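Local coordinates for FOKI restriction endonuclease (Planomicrobium okeanokoites, PDB 2FOK), which recognises a specific DNA sequence through its recognition domain and hydrolyses the DNA with a separate, metal-dependent cleavage domain, as a type IIS restriction endonuclease, at residues Q25-R29 with H62-Y66; P83-Q89 with Y101-S107; S458-Y462 with L565-R569; Y528-L532 with N573-I577. One frame throughout, in Å; residues are numbered along the deposited sequence.

The four contacts fall into two pairs, one in the recognition region and one in the cleavage domain. Contacts 1 and 2 both lie in the first recognition subdomain, with centres about 18 Å apart, and meet through Ile-87: its CD1 is 3.7 Å from CD1 of Tyr-66, and its CG2 packs on CG1 of Val-26. Contacts 3 and 4 belong to the cleavage domain. Their centres are about 20 Å apart, and their segments alternate along the chain, helix 565-569 running on towards strand 575-576. About 69 Å separates the centres of contacts 1 and 3, which lie on opposite sides of the chain's centre, whereas the nearest atoms of contacts 2 and 4 are about 34 Å apart.

Contact 1 of 4, residues Q25-R29 with H62-Y66; sequences QVFDR and HDLIY
Loops 25-29 and 62-66 come closest at Phe-27 and Leu-64, whose CA atoms lie 6.4 Å apart, and a single water joins the backbones there by donating to both Phe-27 O and Leu-64 O. On one flank of this bridge the contact is aromatic. Tyr-66 turns its ring edge onto a face of Phe-27 in a T-shaped pair, the centroids 5.3 Å apart and the planes at 63°; CD2 and CE2 of the tyrosine sit towards the rim of the phenylalanine. The same ring carries its hydroxyl to the main chain, where OH donates to Val-26 O over 3.0 Å, with the oxygen lying in the plane of the tyrosine ring. CG1 of Val-26 rests 3.8 Å from Tyr-66 CE2. On the other flank, Arg-29 reaches out with an extended chain to His-62 and Asp-63. Its guanidinium lies flat on the imidazole of His-62, the planes only 13° apart, with NH1 over the centre of the ring. His-62 thus covers one face of the group while its own carbonyl takes a bond at the edge: NH1 donates to His-62 O over 2.6 Å, bent to 133° at the hydrogen. A longer salt bridge, 3.6 Å from NH1 to Asp-63 OD1, also lies in the guanidinium plane. CD1 of Leu-64 packs 3.8 Å from CB of Arg-29, between the two flanks. Within the recognition subdomain the loops join helices 17-24 and 49-60 to what follows them; Phe-27 leans on strand 128-131, and Tyr-66 is lined by helices 32-45, 49-60 and 87-91.

Contact 2 of 4, residues P83-Q89 with Y101-S107; sequences PCDAIIQ and YIDNWSS
In the helix-turn-helix-related first recognition subdomain, Gln-89 on helix 87-91 meets Ile-102, just ahead of helix 104-116, through a backbone bond from Ile-102 N to Gln-89 O of 3.2 Å. Beside it Tyr-101 sets its ring against Cys-84. CB of Cys-84 stands 4.0 Å from the ring centroid of Tyr-101, almost on the normal, as a CH-pi contact, while SG approaches obliquely, 3.7 Å from Tyr-101 CG. The phenol hydroxyl runs on past Pro-83 to Ala-82 O. The start of helix 104-116 is shaped by Asp-103, its N-cap, whose OD2 accepts from Trp-105 N and Ser-106 N on the same face of the carboxylate; Ser-106 OG donates to OD1. One turn in, Ser-107 packs its CB 3.5 Å from CG2 of Ile-88, the branch anti to the backbone N, and CD1 of Ile-102 adds to that methyl at 3.9 Å. The buried amide of Gln-89 is fixed at both ends, OE1 accepting from Asp-85 N over 2.6 Å and NE2 donating to Val-72 O, which holds its extended chain beside Asn-104.

Contact 3 of 4, residues S458-Y462 with L565-R569; sequences SPIDY and LEEVR
Arg-569 lays its side chain against the loop 458-462, first over Tyr-462 and then against Ile-460. CB stands 3.6 Å from CE1 of Tyr-462. With CG anti to the backbone N (chi1 -160°), the chain is carried over a face of the phenol ring, and CG makes a CH-pi contact, 3.9 Å from the ring centroid and offset towards the CD1 side. CD lies between the two residues, 4.0 Å from Tyr-462 CD1 and about as far from Ile-460 CB. A bend at chi3 (107°) then turns the head group: NE forms a salt bridge with Glu-514, and CD1 of Ile-460 comes within 3.3 Å of NH1. The same NH1 reaches back along the helix to Glu-566, bonding OE1 on its syn side and nearly in the guanidinium plane, with OE2 closer still at 2.6 Å. The two carboxylates, at NE and NH1, probably offset the charge and fix the rotation of the head group, one face of which meets Ile-460 CD1. Beyond the ring, the tyrosine hydroxyl donates to Leu-565 O over 2.6 Å, in the carbonyl plane and on a lone pair; the helix bond from Arg-569 N to the same oxygen is weak. Tyr-438 OH also bonds the phenol. The loop links antiparallel strands 451-454 and 463-469; the Pro-Asp of the PD-(D/E)XK nuclease signature comes just before the first strand and its Asp-Thr-Lys ends the second. Helix 565-569 packs on this loop and precedes edge strand 575-576 in the chain.

Contact 4 of 4, residues Y528-L532 with N573-I577; sequences YKAQL and NNGEI
Helix 528-539 meets the last strand of the cleavage-domain sheet where Leu-532 and Lys-529 pack on Asn-574 and Gly-575; in this PD-(D/E)XK-type fold the helix is the crossover of a beta-alpha-beta unit between parallel strands 515-521 and 542-547, the latter neighbouring 575-576. The apolar part is carried by Leu-532, whose CD2 rests on the backbone, 3.8 Å from Asn-574 C and 3.7 Å from Gly-575 O. Its side chain also touches Val-545 of strand 542-547, so the leucine spans two strands. The backbones come close here, Leu-532 CA lying 5.4 Å from Asn-574 CA. The Asn-574 amide binds the sheet, OD1 accepting from Gly-543 N. Lys-529 makes a direct hydrogen bond: NZ donates to Asn-574 O over 3.1 Å, coming in tilted by 33° from the carbonyl plane. The lysine chain is extended as far as CE and passes Asn-574 O, and its last torsion (chi4 -20°) folds NZ towards that oxygen. Two waters add further links. One accepts from Lys-529 NZ and donates to Asn-573 O, giving the ammonium a second hold on the turn before the strand. At the other end of the contact, Tyr-528 and Glu-576 cross at about a right angle, and a water bonded to Tyr-528 OH donates to Glu-576 OE1 over 2.8 Å.

Contact 1 of 4, residues Q25-R29 with H62-Y66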
loop_
_atom_site.group_PDB
_atom_site.type_symbol
_atom_site.label_atom_id
_atom_site.label_comp_id
_atom_site.label_asym_id
_atom_site.label_seq_id
_atom_site.Cartn_x
_atom_site.Cartn_y
_atom_site.Cartn_z
ATOM N N GLN A 25 -3.135 -0.421 29.166
ATOM C CA GLN A 25 -3.288 -0.338 30.615
ATOM C C GLN A 25 -3.755 1.024 31.094
ATOM O O GLN A 25 -3.884 1.256 32.296
ATOM C CB GLN A 25 -1.962 -0.682 31.289
ATOM C CG GLN A 25 -1.554 -2.107 31.045
ATOM C CD GLN A 25 -0.155 -2.401 31.519
ATOM O OE1 GLN A 25 0.693 -1.518 31.536
ATOM N NE2 GLN A 25 0.096 -3.649 31.907
ATOM N N VAL A 26 -4.020 1.915 30.151
ATOM C CA VAL A 26 -4.450 3.272 30.463
ATOM C C VAL A 26 -5.974 3.365 30.411
ATOM O O VAL A 26 -6.574 4.298 30.947
ATOM C CB VAL A 26 -3.773 4.262 29.468
ATOM C CG1 VAL A 26 -4.755 5.306 28.969
ATOM C CG2 VAL A 26 -2.564 4.907 30.143
ATOM N N PHE A 27 -6.600 2.383 29.774
ATOM C CA PHE A 27 -8.060 2.355 29.695
ATOM C C PHE A 27 -8.610 1.490 30.836
ATOM O O PHE A 27 -9.820 1.347 30.991
ATOM C CB PHE A 27 -8.515 1.770 28.355
ATOM C CG PHE A 27 -8.070 2.555 27.160
ATOM C CD1 PHE A 27 -6.738 2.541 26.763
ATOM C CD2 PHE A 27 -8.996 3.234 26.376
ATOM C CE1 PHE A 27 -6.332 3.176 25.604
ATOM C CE2 PHE A 27 -8.604 3.878 25.214
ATOM C CZ PHE A 27 -7.270 3.847 24.823
ATOM N N ASP A 28 -7.699 0.910 31.617
ATOM C CA ASP A 28 -8.036 0.053 32.759
ATOM C C ASP A 28 -7.826 0.857 34.045
ATOM O O ASP A 28 -6.702 1.138 34.418
ATOM C CB ASP A 28 -7.131 -1.187 32.751
ATOM C CG ASP A 28 -7.263 -2.023 34.010
ATOM O OD1 ASP A 28 -7.715 -1.491 35.041
ATOM O OD2 ASP A 28 -6.910 -3.221 33.971
ATOM N N ARG A 29 -8.920 1.202 34.718
ATOM C CA ARG A 29 -8.892 2.008 35.938
ATOM C C ARG A 29 -8.099 1.458 37.115
ATOM O O ARG A 29 -7.634 2.224 37.963
ATOM C CB ARG A 29 -10.324 2.304 36.396
ATOM C CG ARG A 29 -11.140 1.064 36.750
ATOM C CD ARG A 29 -12.438 1.443 37.481
ATOM N NE ARG A 29 -13.404 0.343 37.528
ATOM C CZ ARG A 29 -14.585 0.356 36.916
ATOM N NH1 ARG A 29 -14.962 1.411 36.202
ATOM N NH2 ARG A 29 -15.399 -0.688 37.017
ATOM N N HIS A 62 -15.214 7.251 36.518
ATOM C CA HIS A 62 -15.403 5.865 36.954
ATOM C C HIS A 62 -15.375 4.928 35.752
ATOM O O HIS A 62 -14.637 3.943 35.729
ATOM C CB HIS A 62 -16.739 5.728 37.693
ATOM C CG HIS A 62 -17.038 4.336 38.156
ATOM N ND1 HIS A 62 -18.088 3.593 37.658
ATOM C CD2 HIS A 62 -16.444 3.562 39.094
ATOM C CE1 HIS A 62 -18.128 2.423 38.271
ATOM N NE2 HIS A 62 -17.142 2.378 39.147
ATOM N N ASP A 63 -16.205 5.239 34.763
ATOM C CA ASP A 63 -16.285 4.468 33.532
ATOM C C ASP A 63 -15.504 5.278 32.517
ATOM O O ASP A 63 -15.975 6.292 32.014
ATOM C CB ASP A 63 -17.746 4.314 33.104
ATOM C CG ASP A 63 -18.542 3.453 34.071
ATOM O OD1 ASP A 63 -17.973 2.478 34.603
ATOM O OD2 ASP A 63 -19.730 3.753 34.305
ATOM N N LEU A 64 -14.298 4.815 32.231
ATOM C CA LEU A 64 -13.389 5.490 31.327
ATOM C C LEU A 64 -13.675 5.360 29.841
ATOM O O LEU A 64 -13.809 4.261 29.297
ATOM C CB LEU A 64 -11.957 5.027 31.613
ATOM C CG LEU A 64 -11.407 5.387 32.997
ATOM C CD1 LEU A 64 -10.193 4.506 33.319
ATOM C CD2 LEU A 64 -11.041 6.863 33.023
ATOM N N ILE A 65 -13.754 6.512 29.195
ATOM C CA ILE A 65 -13.980 6.591 27.769
ATOM C C ILE A 65 -13.173 7.814 27.344
ATOM O O ILE A 65 -13.220 8.851 28.011
ATOM C CB ILE A 65 -15.489 6.760 27.445
ATOM C CG1 ILE A 65 -15.676 7.074 25.953
ATOM C CG2 ILE A 65 -16.102 7.848 28.323
ATOM C CD1 ILE A 65 -16.931 6.464 25.340
ATOM N N TYR A 66 -12.399 7.681 26.271
ATOM C CA TYR A 66 -11.571 8.787 25.784
ATOM C C TYR A 66 -11.874 9.060 24.317
ATOM O O TYR A 66 -12.075 8.130 23.543
ATOM C CB TYR A 66 -10.072 8.458 25.924
ATOM C CG TYR A 66 -9.593 8.034 27.306
ATOM C CD1 TYR A 66 -9.817 8.830 28.431
ATOM C CD2 TYR A 66 -8.886 6.848 27.481
ATOM C CE1 TYR A 66 -9.343 8.452 29.700
ATOM C CE2 TYR A 66 -8.409 6.462 28.742
ATOM C CZ TYR A 66 -8.642 7.268 29.842
ATOM O OH TYR A 66 -8.180 6.878 31.081
HETATM O O HOH W 1 -11.968 2.233 29.138
#

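Contact 2 of 4, residues P83-Q89 with Y101-S107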
loop_
_atom_site.group_PDB
_atom_site.type_symbol
_atom_site.label_atom_id
_atom_site.label_comp_id
_atom_site.label_asym_id
_atom_site.label_seq_id
_atom_site.Cartn_x
_atom_site.Cartn_y
_atom_site.Cartn_z
ATOM N N PRO A 83 4.587 20.607 22.240
ATOM C CA PRO A 83 4.428 20.198 23.636
ATOM C C PRO A 83 3.625 18.902 23.769
ATOM O O PRO A 83 3.286 18.273 22.764
ATOM C CB PRO A 83 3.712 21.386 24.279
ATOM C CG PRO A 83 3.196 22.234 23.121
ATOM C CD PRO A 83 3.549 21.561 21.832
ATOM N N CYS A 84 3.349 18.496 25.006
ATOM C CA CYS A 84 2.562 17.294 25.254
ATOM C C CYS A 84 1.107 17.726 25.105
ATOM O O CYS A 84 0.656 18.645 25.780
ATOM C CB CYS A 84 2.817 16.758 26.667
ATOM S SG CYS A 84 2.712 14.954 26.856
ATOM N N ASP A 85 0.379 17.062 24.215
ATOM C CA ASP A 85 -1.012 17.404 23.957
ATOM C C ASP A 85 -2.032 16.343 24.393
ATOM O O ASP A 85 -3.243 16.571 24.292
ATOM C CB ASP A 85 -1.188 17.683 22.456
ATOM C CG ASP A 85 -2.312 18.661 22.168
ATOM O OD1 ASP A 85 -2.108 19.877 22.367
ATOM O OD2 ASP A 85 -3.405 18.216 21.745
ATOM N N ALA A 86 -1.573 15.197 24.894
ATOM C CA ALA A 86 -2.533 14.165 25.260
ATOM C C ALA A 86 -2.042 12.988 26.093
ATOM O O ALA A 86 -0.866 12.897 26.452
ATOM C CB ALA A 86 -3.185 13.649 23.999
ATOM N N ILE A 87 -2.976 12.078 26.376
ATOM C CA ILE A 87 -2.719 10.873 27.163
ATOM C C ILE A 87 -1.677 9.938 26.554
ATOM O O ILE A 87 -0.645 9.669 27.170
ATOM C CB ILE A 87 -4.014 10.058 27.379
ATOM C CG1 ILE A 87 -5.079 10.932 28.044
ATOM C CG2 ILE A 87 -3.718 8.829 28.224
ATOM C CD1 ILE A 87 -6.441 10.282 28.113
ATOM N N ILE A 88 -1.931 9.432 25.354
ATOM C CA ILE A 88 -0.966 8.523 24.747
ATOM C C ILE A 88 0.405 9.187 24.692
ATOM O O ILE A 88 1.414 8.580 25.044
ATOM C CB ILE A 88 -1.411 8.099 23.328
ATOM C CG1 ILE A 88 -2.690 7.248 23.435
ATOM C CG2 ILE A 88 -0.286 7.315 22.636
ATOM C CD1 ILE A 88 -3.019 6.409 22.220
ATOM N N GLN A 89 0.429 10.442 24.259
ATOM C CA GLN A 89 1.666 11.196 24.160
ATOM C C GLN A 89 2.452 11.103 25.466
ATOM O O GLN A 89 3.639 10.788 25.454
ATOM C CB GLN A 89 1.366 12.665 23.841
ATOM C CG GLN A 89 1.246 12.987 22.355
ATOM C CD GLN A 89 1.011 14.470 22.094
ATOM O OE1 GLN A 89 1.613 15.334 22.737
ATOM N NE2 GLN A 89 0.136 14.767 21.144
ATOM N N TYR A 101 8.028 12.380 26.046
ATOM C CA TYR A 101 6.748 12.012 25.472
ATOM C C TYR A 101 6.903 11.876 23.960
ATOM O O TYR A 101 7.916 12.306 23.395
ATOM C CB TYR A 101 5.695 13.068 25.821
ATOM C CG TYR A 101 6.022 14.469 25.363
ATOM C CD1 TYR A 101 5.761 14.875 24.055
ATOM C CD2 TYR A 101 6.582 15.398 26.242
ATOM C CE1 TYR A 101 6.051 16.169 23.630
ATOM C CE2 TYR A 101 6.877 16.699 25.831
ATOM C CZ TYR A 101 6.610 17.077 24.524
ATOM O OH TYR A 101 6.910 18.358 24.109
ATOM N N ILE A 102 5.906 11.267 23.314
ATOM C CA ILE A 102 5.933 11.062 21.863
ATOM C C ILE A 102 4.987 12.014 21.140
ATOM O O ILE A 102 4.102 12.599 21.753
ATOM C CB ILE A 102 5.550 9.616 21.488
ATOM C CG1 ILE A 102 4.357 9.156 22.326
ATOM C CG2 ILE A 102 6.737 8.697 21.708
ATOM C CD1 ILE A 102 3.384 8.286 21.577
ATOM N N ASP A 103 5.184 12.157 19.834
ATOM C CA ASP A 103 4.377 13.044 19.008
ATOM C C ASP A 103 3.001 12.474 18.668
ATOM O O ASP A 103 2.677 11.343 19.028
ATOM C CB ASP A 103 5.137 13.373 17.722
ATOM C CG ASP A 103 5.515 12.133 16.936
ATOM O OD1 ASP A 103 6.526 11.483 17.285
ATOM O OD2 ASP A 103 4.796 11.806 15.967
ATOM N N ASN A 104 2.200 13.269 17.964
ATOM C CA ASN A 104 0.849 12.881 17.570
ATOM C C ASN A 104 0.799 11.882 16.417
ATOM O O ASN A 104 -0.274 11.415 16.045
ATOM C CB ASN A 104 0.032 14.126 17.198
ATOM C CG ASN A 104 0.564 14.835 15.958
ATOM O OD1 ASN A 104 1.732 15.244 15.905
ATOM N ND2 ASN A 104 -0.294 14.987 14.952
ATOM N N TRP A 105 1.950 11.552 15.848
ATOM C CA TRP A 105 1.982 10.600 14.747
ATOM C C TRP A 105 2.208 9.198 15.294
ATOM O O TRP A 105 1.516 8.253 14.910
ATOM C CB TRP A 105 3.083 10.971 13.751
ATOM C CG TRP A 105 2.722 12.132 12.874
ATOM C CD1 TRP A 105 3.487 13.232 12.613
ATOM C CD2 TRP A 105 1.488 12.327 12.169
ATOM N NE1 TRP A 105 2.809 14.103 11.791
ATOM C CE2 TRP A 105 1.580 13.573 11.503
ATOM C CE3 TRP A 105 0.314 11.573 12.036
ATOM C CZ2 TRP A 105 0.541 14.080 10.715
ATOM C CZ3 TRP A 105 -0.720 12.077 11.253
ATOM C CH2 TRP A 105 -0.598 13.323 10.602
ATOM N N SER A 106 3.179 9.063 16.190
ATOM C CA SER A 106 3.473 7.769 16.799
ATOM C C SER A 106 2.352 7.379 17.771
ATOM O O SER A 106 2.086 6.198 17.994
ATOM C CB SER A 106 4.808 7.828 17.542
ATOM O OG SER A 106 5.637 8.845 17.006
ATOM N N SER A 107 1.695 8.378 18.350
ATOM C CA SER A 107 0.606 8.126 19.281
ATOM C C SER A 107 -0.504 7.425 18.501
ATOM O O SER A 107 -1.111 6.466 18.972
ATOM C CB SER A 107 0.077 9.449 19.856
ATOM O OG SER A 107 0.996 10.038 20.764
#

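Contact 3 of 4, residues S458-Y462 with L565-R569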
loop_
_atom_site.group_PDB
_atom_site.type_symbol
_atom_site.label_atom_id
_atom_site.label_comp_id
_atom_site.label_asym_id
_atom_site.label_seq_id
_atom_site.Cartn_x
_atom_site.Cartn_y
_atom_site.Cartn_z
ATOM N N SER A 458 11.139 -6.305 -34.868
ATOM C CA SER A 458 10.213 -5.400 -35.547
ATOM C C SER A 458 10.850 -4.982 -36.871
ATOM O O SER A 458 12.047 -5.174 -37.059
ATOM C CB SER A 458 9.958 -4.170 -34.685
ATOM O OG SER A 458 8.703 -4.248 -34.054
ATOM N N PRO A 459 10.062 -4.402 -37.800
ATOM C CA PRO A 459 10.605 -3.974 -39.099
ATOM C C PRO A 459 11.754 -3.004 -38.855
ATOM O O PRO A 459 12.747 -2.962 -39.586
ATOM C CB PRO A 459 9.416 -3.296 -39.785
ATOM C CG PRO A 459 8.225 -3.838 -39.101
ATOM C CD PRO A 459 8.626 -4.090 -37.687
ATOM N N ILE A 460 11.577 -2.209 -37.812
ATOM C CA ILE A 460 12.577 -1.261 -37.383
ATOM C C ILE A 460 12.624 -1.447 -35.874
ATOM O O ILE A 460 11.629 -1.214 -35.184
ATOM C CB ILE A 460 12.178 0.181 -37.724
ATOM C CG1 ILE A 460 11.783 0.276 -39.205
ATOM C CG2 ILE A 460 13.344 1.110 -37.444
ATOM C CD1 ILE A 460 11.819 1.696 -39.770
ATOM N N ASP A 461 13.755 -1.934 -35.370
ATOM C CA ASP A 461 13.904 -2.128 -33.938
ATOM C C ASP A 461 14.377 -0.786 -33.383
ATOM O O ASP A 461 15.398 -0.243 -33.815
ATOM C CB ASP A 461 14.919 -3.243 -33.647
ATOM C CG ASP A 461 14.277 -4.620 -33.631
ATOM O OD1 ASP A 461 13.062 -4.711 -33.359
ATOM O OD2 ASP A 461 14.977 -5.616 -33.900
ATOM N N TYR A 462 13.621 -0.240 -32.441
ATOM C CA TYR A 462 13.961 1.058 -31.883
ATOM C C TYR A 462 14.056 1.049 -30.366
ATOM O O TYR A 462 13.617 0.103 -29.704
ATOM C CB TYR A 462 12.918 2.086 -32.329
ATOM C CG TYR A 462 11.508 1.754 -31.866
ATOM C CD1 TYR A 462 10.662 0.943 -32.639
ATOM C CD2 TYR A 462 11.022 2.250 -30.659
ATOM C CE1 TYR A 462 9.369 0.646 -32.212
ATOM C CE2 TYR A 462 9.731 1.958 -30.222
ATOM C CZ TYR A 462 8.909 1.163 -30.997
ATOM O OH TYR A 462 7.631 0.906 -30.557
ATOM N N LEU A 565 3.840 -2.684 -32.246
ATOM C CA LEU A 565 4.959 -1.890 -31.737
ATOM C C LEU A 565 5.546 -0.976 -32.845
ATOM O O LEU A 565 6.248 -0.002 -32.553
ATOM C CB LEU A 565 6.042 -2.829 -31.161
ATOM C CG LEU A 565 5.850 -3.433 -29.751
ATOM C CD1 LEU A 565 7.201 -3.801 -29.164
ATOM C CD2 LEU A 565 5.144 -2.441 -28.815
ATOM N N GLU A 566 5.251 -1.285 -34.110
ATOM C CA GLU A 566 5.737 -0.472 -35.237
ATOM C C GLU A 566 4.767 0.682 -35.454
ATOM O O GLU A 566 5.104 1.697 -36.070
ATOM C CB GLU A 566 5.830 -1.311 -36.519
ATOM C CG GLU A 566 5.780 -0.505 -37.839
ATOM C CD GLU A 566 7.053 0.285 -38.135
ATOM O OE1 GLU A 566 8.055 0.135 -37.404
ATOM O OE2 GLU A 566 7.054 1.062 -39.107
ATOM N N GLU A 567 3.552 0.512 -34.945
ATOM C CA GLU A 567 2.537 1.535 -35.057
ATOM C C GLU A 567 2.753 2.570 -33.966
ATOM O O GLU A 567 2.411 3.734 -34.137
ATOM C CB GLU A 567 1.161 0.904 -34.960
ATOM C CG GLU A 567 0.859 0.019 -36.159
ATOM C CD GLU A 567 -0.578 -0.427 -36.216
ATOM O OE1 GLU A 567 -1.035 -1.084 -35.262
ATOM O OE2 GLU A 567 -1.250 -0.117 -37.217
ATOM N N VAL A 568 3.346 2.131 -32.854
ATOM C CA VAL A 568 3.660 2.998 -31.716
ATOM C C VAL A 568 4.813 3.904 -32.156
ATOM O O VAL A 568 4.790 5.116 -31.942
ATOM C CB VAL A 568 4.114 2.165 -30.482
ATOM C CG1 VAL A 568 4.701 3.078 -29.407
ATOM C CG2 VAL A 568 2.941 1.390 -29.915
ATOM N N ARG A 569 5.818 3.291 -32.777
ATOM C CA ARG A 569 6.990 3.993 -33.291
ATOM C C ARG A 569 6.547 5.272 -33.981
ATOM O O ARG A 569 7.031 6.353 -33.667
ATOM C CB ARG A 569 7.723 3.100 -34.299
ATOM C CG ARG A 569 9.175 3.475 -34.568
ATOM C CD ARG A 569 9.648 2.934 -35.925
ATOM N NE ARG A 569 9.783 4.009 -36.908
ATOM C CZ ARG A 569 9.445 3.915 -38.191
ATOM N NH1 ARG A 569 8.944 2.790 -38.676
ATOM N NH2 ARG A 569 9.588 4.960 -38.987
#

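Contact 4 of 4, residues Y528-L532 with N573-I577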
loop_
_atom_site.group_PDB
_atom_site.type_symbol
_atom_site.label_atom_id
_atom_site.label_comp_id
_atom_site.label_asym_id
_atom_site.label_seq_id
_atom_site.Cartn_x
_atom_site.Cartn_y
_atom_site.Cartn_z
ATOM N N TYR A 528 3.257 22.166 -23.431
ATOM C CA TYR A 528 4.230 21.088 -23.355
ATOM C C TYR A 528 4.808 20.827 -24.756
ATOM O O TYR A 528 5.965 20.418 -24.898
ATOM C CB TYR A 528 3.562 19.814 -22.815
ATOM C CG TYR A 528 2.382 19.363 -23.649
ATOM C CD1 TYR A 528 2.571 18.696 -24.868
ATOM C CD2 TYR A 528 1.080 19.623 -23.240
ATOM C CE1 TYR A 528 1.496 18.310 -25.650
ATOM C CE2 TYR A 528 -0.008 19.235 -24.020
ATOM C CZ TYR A 528 0.205 18.582 -25.222
ATOM O OH TYR A 528 -0.879 18.199 -25.997
ATOM N N LYS A 529 3.998 21.071 -25.784
ATOM C CA LYS A 529 4.415 20.856 -27.165
ATOM C C LYS A 529 5.644 21.690 -27.537
ATOM O O LYS A 529 6.565 21.191 -28.183
ATOM C CB LYS A 529 3.265 21.179 -28.124
ATOM C CG LYS A 529 3.235 20.338 -29.401
ATOM C CD LYS A 529 2.136 20.830 -30.357
ATOM C CE LYS A 529 2.321 20.307 -31.792
ATOM N NZ LYS A 529 3.716 19.846 -32.070
ATOM N N ALA A 530 5.655 22.954 -27.128
ATOM C CA ALA A 530 6.772 23.841 -27.419
ATOM C C ALA A 530 8.065 23.247 -26.880
ATOM O O ALA A 530 9.139 23.478 -27.439
ATOM C CB ALA A 530 6.525 25.207 -26.805
ATOM N N GLN A 531 7.960 22.483 -25.794
ATOM C CA GLN A 531 9.125 21.831 -25.188
ATOM C C GLN A 531 9.588 20.700 -26.088
ATOM O O GLN A 531 10.784 20.499 -26.286
ATOM C CB GLN A 531 8.766 21.259 -23.808
ATOM C CG GLN A 531 8.593 22.305 -22.708
ATOM C CD GLN A 531 9.855 23.094 -22.456
ATOM O OE1 GLN A 531 10.887 22.531 -22.115
ATOM N NE2 GLN A 531 9.779 24.407 -22.617
ATOM N N LEU A 532 8.622 19.959 -26.623
ATOM C CA LEU A 532 8.883 18.832 -27.523
ATOM C C LEU A 532 9.508 19.337 -28.819
ATOM O O LEU A 532 10.432 18.728 -29.358
ATOM C CB LEU A 532 7.569 18.104 -27.843
ATOM C CG LEU A 532 7.118 16.841 -27.100
ATOM C CD1 LEU A 532 7.817 16.686 -25.762
ATOM C CD2 LEU A 532 5.610 16.904 -26.931
ATOM N N ASN A 573 5.352 11.903 -32.660
ATOM C CA ASN A 573 5.260 12.970 -33.640
ATOM C C ASN A 573 5.558 14.339 -33.024
ATOM O O ASN A 573 5.274 15.373 -33.628
ATOM C CB ASN A 573 3.853 12.961 -34.248
ATOM C CG ASN A 573 3.779 13.714 -35.548
ATOM O OD1 ASN A 573 4.795 13.924 -36.212
ATOM N ND2 ASN A 573 2.573 14.132 -35.924
ATOM N N ASN A 574 6.135 14.332 -31.826
ATOM C CA ASN A 574 6.464 15.554 -31.103
ATOM C C ASN A 574 5.177 16.254 -30.617
ATOM O O ASN A 574 5.047 17.477 -30.655
ATOM C CB ASN A 574 7.310 16.490 -31.986
ATOM C CG ASN A 574 8.629 15.856 -32.428
ATOM O OD1 ASN A 574 9.426 15.407 -31.599
ATOM N ND2 ASN A 574 8.864 15.823 -33.736
ATOM N N GLY A 575 4.224 15.447 -30.168
ATOM C CA GLY A 575 2.982 15.965 -29.633
ATOM C C GLY A 575 2.461 14.972 -28.601
ATOM O O GLY A 575 3.233 14.249 -27.977
ATOM N N GLU A 576 1.148 14.925 -28.423
ATOM C CA GLU A 576 0.557 13.988 -27.489
ATOM C C GLU A 576 0.100 12.751 -28.254
ATOM O O GLU A 576 -0.497 12.845 -29.325
ATOM C CB GLU A 576 -0.637 14.622 -26.774
ATOM C CG GLU A 576 -1.310 13.677 -25.780
ATOM C CD GLU A 576 -2.181 14.395 -24.758
ATOM O OE1 GLU A 576 -2.630 15.525 -25.034
ATOM O OE2 GLU A 576 -2.417 13.823 -23.675
ATOM N N ILE A 577 0.400 11.585 -27.712
ATOM C CA ILE A 577 -0.015 10.347 -28.343
ATOM C C ILE A 577 -1.435 9.984 -27.896
ATOM O O ILE A 577 -1.757 9.990 -26.701
ATOM C CB ILE A 577 0.916 9.186 -27.968
ATOM C CG1 ILE A 577 2.258 9.338 -28.680
ATOM C CG2 ILE A 577 0.261 7.858 -28.338
ATOM C CD1 ILE A 577 3.388 8.555 -28.023
HETATM O O HOH W 2 -3.139 17.283 -27.089
HETATM O O HOH W 3 3.571 17.979 -34.428
#